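Local coordinates for putative metal resistance protein (Proteus mirabilis, PDB 6C29) that probably acts as a protein-disulfide reductase, its N-terminal periplasmic tandem immunoglobulin-fold domain, the part described here, priming the disulfide isomerase ScsC, at residues Pro132-Ala135 / Asp136-Trp139; Gln143-Ala146 / Lys147-Val150. All blocks are in the same frame, centred on the assembly; numbering follows the deposited sequence.

Interaction 1 (Pro132-Ala135 / Asp136-Trp139); sequences PAPA and DFEW
Ala133 CB rests against the root of the Phe137 side chain, 3.8 Å from Phe137 CB and about as close to the first ring carbon, CG. It meets the ring obliquely, and Pro134 also approaches that root, its CD lying 4.2 Å from Phe137 CB. The benzyl group extends with CG anti to the backbone N (chi1 -179°). This carries the ring onto the first immunoglobulin-like domain, where it is buried against Thr21 and Asp23 of strand 16-24 and Lys31 and Leu33 of strand 30-38. The backbone beneath forms a type I turn from Pro134 to Phe137 that leads into helix 137-145. Phe137 N closes the turn with a 3.1 Å hydrogen bond to Pro134 O, bent to 151° at the hydrogen. The next step of the entry is made through solvent: one water donates to Ala135 O and accepts from Glu138 N, both at 3.0 Å, spanning a carbonyl and an amide three residues apart. Asp136 occupies the N-cap position, yet its carboxylate, set by a chi1 of 68° between the residue's own N and carbonyl carbon, makes no capping bond. Glu138 forms a salt bridge with Lys31, adding a second tie to strand 30-38. Within the turn itself the helix start is held by one direct backbone bond, one water and an apolar Ala-Pro-Phe cluster; the nearby amino end of the helix would probably stabilise the negative charge of Asp136 without a direct bond.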
# COMPACT_ATOMS: atom_id res chain seq x y z
N PRO A 132 -2.83 -24.55 14.37
CA PRO A 132 -3.42 -24.43 13.04
C PRO A 132 -3.95 -23.03 12.77
O PRO A 132 -4.41 -22.35 13.68
CB PRO A 132 -4.55 -25.46 13.07
CG PRO A 132 -4.91 -25.59 14.52
CD PRO A 132 -3.61 -25.42 15.26
N ALA A 133 -3.82 -22.60 11.52
CA ALA A 133 -4.46 -21.38 11.07
C ALA A 133 -5.96 -21.50 11.31
O ALA A 133 -6.50 -22.61 11.31
CB ALA A 133 -4.17 -21.12 9.61
N PRO A 134 -6.64 -20.37 11.52
CA PRO A 134 -8.10 -20.44 11.64
C PRO A 134 -8.74 -21.14 10.44
O PRO A 134 -8.17 -21.18 9.35
CB PRO A 134 -8.53 -18.97 11.71
CG PRO A 134 -7.31 -18.24 12.17
CD PRO A 134 -6.14 -18.98 11.60
N ALA A 135 -9.94 -21.66 10.63
CA ALA A 135 -10.59 -22.48 9.61
C ALA A 135 -10.71 -21.80 8.24
O ALA A 135 -10.52 -22.43 7.19
CB ALA A 135 -11.98 -22.89 10.09
N ASP A 136 -11.02 -20.52 8.24
CA ASP A 136 -11.22 -19.87 6.95
C ASP A 136 -10.07 -18.97 6.56
O ASP A 136 -10.26 -17.99 5.84
CB ASP A 136 -12.53 -19.13 6.96
CG ASP A 136 -12.55 -17.96 7.88
OD1 ASP A 136 -11.58 -17.72 8.64
OD2 ASP A 136 -13.58 -17.27 7.84
N PHE A 137 -8.87 -19.33 7.00
CA PHE A 137 -7.68 -18.53 6.69
C PHE A 137 -7.43 -18.41 5.18
O PHE A 137 -7.14 -17.31 4.71
CB PHE A 137 -6.45 -19.13 7.38
CG PHE A 137 -5.19 -18.37 7.15
CD1 PHE A 137 -4.90 -17.25 7.90
CD2 PHE A 137 -4.28 -18.78 6.19
CE1 PHE A 137 -3.74 -16.56 7.69
CE2 PHE A 137 -3.10 -18.09 5.98
CZ PHE A 137 -2.83 -16.98 6.72
N GLU A 138 -7.51 -19.51 4.44
CA GLU A 138 -7.20 -19.51 3.00
C GLU A 138 -8.20 -18.61 2.25
O GLU A 138 -7.82 -17.80 1.39
CB GLU A 138 -7.20 -20.94 2.45
CG GLU A 138 -6.72 -21.09 1.01
CD GLU A 138 -5.21 -20.82 0.82
OE1 GLU A 138 -4.49 -20.65 1.84
OE2 GLU A 138 -4.75 -20.80 -0.35
N TRP A 139 -9.47 -18.69 2.63
CA TRP A 139 -10.48 -17.80 2.07
C TRP A 139 -10.19 -16.35 2.41
O TRP A 139 -10.28 -15.48 1.52
CB TRP A 139 -11.87 -18.18 2.57
CG TRP A 139 -12.97 -17.27 2.10
CD1 TRP A 139 -13.62 -17.30 0.88
CD2 TRP A 139 -13.57 -16.20 2.84
NE1 TRP A 139 -14.58 -16.30 0.83
CE2 TRP A 139 -14.56 -15.61 2.02
CE3 TRP A 139 -13.37 -15.67 4.12
CZ2 TRP A 139 -15.37 -14.54 2.45
CZ3 TRP A 139 -14.17 -14.60 4.53
CH2 TRP A 139 -15.15 -14.06 3.70
O HOH W 1 -8.15 -22.27 5.31

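Interaction 2 (Gln143-Ala146 / Lys147-Val150)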
# COMPACT_ATOMS: atom_id res chain seq x y z
N GLN A 143 -9.38 -13.50 -0.35
CA GLN A 143 -10.19 -12.28 -0.37
C GLN A 143 -9.30 -11.04 -0.27
O GLN A 143 -9.52 -10.06 -0.98
CB GLN A 143 -11.21 -12.27 0.80
CG GLN A 143 -12.38 -13.25 0.72
CD GLN A 143 -13.35 -12.93 -0.40
OE1 GLN A 143 -14.07 -11.93 -0.31
NE2 GLN A 143 -13.35 -13.73 -1.44
N ALA A 144 -8.27 -11.09 0.58
CA ALA A 144 -7.37 -9.98 0.73
C ALA A 144 -6.50 -9.77 -0.50
O ALA A 144 -6.28 -8.63 -0.93
CB ALA A 144 -6.49 -10.20 1.94
N MSE A 145 -5.98 -10.88 -1.05
CA MSE A 145 -5.15 -10.80 -2.24
C MSE A 145 -5.91 -10.26 -3.43
O MSE A 145 -5.31 -9.60 -4.30
CB MSE A 145 -4.58 -12.17 -2.59
CG MSE A 145 -3.46 -12.62 -1.72
SE MSE A 145 -1.86 -11.51 -1.80
CE MSE A 145 -1.50 -11.48 -3.69
N ALA A 146 -7.20 -10.51 -3.50
CA ALA A 146 -8.00 -10.03 -4.61
C ALA A 146 -8.00 -8.50 -4.70
O ALA A 146 -8.27 -7.94 -5.75
CB ALA A 146 -9.43 -10.54 -4.48
N LYS A 147 -7.69 -7.84 -3.59
CA LYS A 147 -7.69 -6.38 -3.53
C LYS A 147 -6.33 -5.77 -3.84
O LYS A 147 -6.18 -4.54 -3.87
CB LYS A 147 -8.15 -5.94 -2.14
CG LYS A 147 -9.55 -6.45 -1.76
CD LYS A 147 -9.95 -6.05 -0.34
CE LYS A 147 -11.38 -6.51 -0.00
NZ LYS A 147 -11.48 -7.99 0.07
N VAL A 148 -5.33 -6.61 -4.05
CA VAL A 148 -3.96 -6.17 -4.34
C VAL A 148 -3.78 -5.94 -5.85
O VAL A 148 -4.21 -6.77 -6.66
CB VAL A 148 -2.96 -7.19 -3.81
CG1 VAL A 148 -1.50 -6.81 -4.15
CG2 VAL A 148 -3.14 -7.34 -2.27
N PRO A 149 -3.18 -4.79 -6.23
CA PRO A 149 -2.96 -4.56 -7.66
C PRO A 149 -2.14 -5.66 -8.33
O PRO A 149 -1.28 -6.27 -7.71
CB PRO A 149 -2.24 -3.23 -7.68
CG PRO A 149 -2.65 -2.52 -6.42
CD PRO A 149 -2.67 -3.67 -5.44
N VAL A 150 -2.47 -5.96 -9.59
CA VAL A 150 -1.74 -6.94 -10.38
C VAL A 150 -0.88 -6.26 -11.42
O VAL A 150 -1.02 -5.08 -11.65
CB VAL A 150 -2.68 -7.95 -11.03
CG1 VAL A 150 -3.31 -8.80 -9.91
CG2 VAL A 150 -3.69 -7.29 -11.87
O HOH W 2 -3.95 -9.56 -6.65
O HOH W 3 -6.85 -6.06 -7.24
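The peptide carbonyls of Gln143, Ala144 and Met145 each receive a donor from Lys147 or Val148 on one face, well above the carbonyl plane. They belong to the C-terminal part of helix 137-145, in the linker between the two immunoglobulin-like domains, which passes through a type I turn from Met145 to Val148. Lys147 N bonds to Ala144 O at 3.1 Å, and Val148 N reaches Met145 O at 3.0 Å with a fairly straight N-H angle of 160°. Lys147 folds back along the helix: CB, CG and CD run extended, then chi4 (68°) bends NZ inward to within 3.0 Å of Gln143 O. This last bond belongs to one of two deposited conformers and is therefore less certain. Val148 CG2, anti to its own carbonyl carbon and so beside the backbone N that bonds Met145 O, lies 3.6 Å from Ala144 O. Met145 SE, the selenium of a selenomethionine, lies more loosely against Val148 CG2, at 4.4 Å. Both Met145 and Val148 also lean on His70, while Ala144 packs on Val92 and Pro94 of strand 90-97. Two waters complete the turn. One donates to Met145 O and Val148 O, so Met145 O takes two hydrogen bonds. The other joins Ala146 O to that same Val148 O, which lies 2.8 Å from each water oxygen.

Interactions 1 and 2 lie at the start and toward the finish of helix 137-145, their centres about 17 Å apart. Both are surface contacts on the same side of the chain's centre, but 132-139 sits farther out: its centre is about 23 Å from the centre of the chain, against about 11 Å for 143-150. Each uses a type I turn with water-bridged backbone atoms. The difference is in the side chains: interaction 1 is an apolar cluster anchored by one buried aromatic on strands 16-24 and 30-38, whereas interaction 2 is mainly polar, with backbone oxygens as acceptors. Through Val150 and Pro149 the second leads to strand 236-243, so the two together span the linker from one immunoglobulin-like domain to the next.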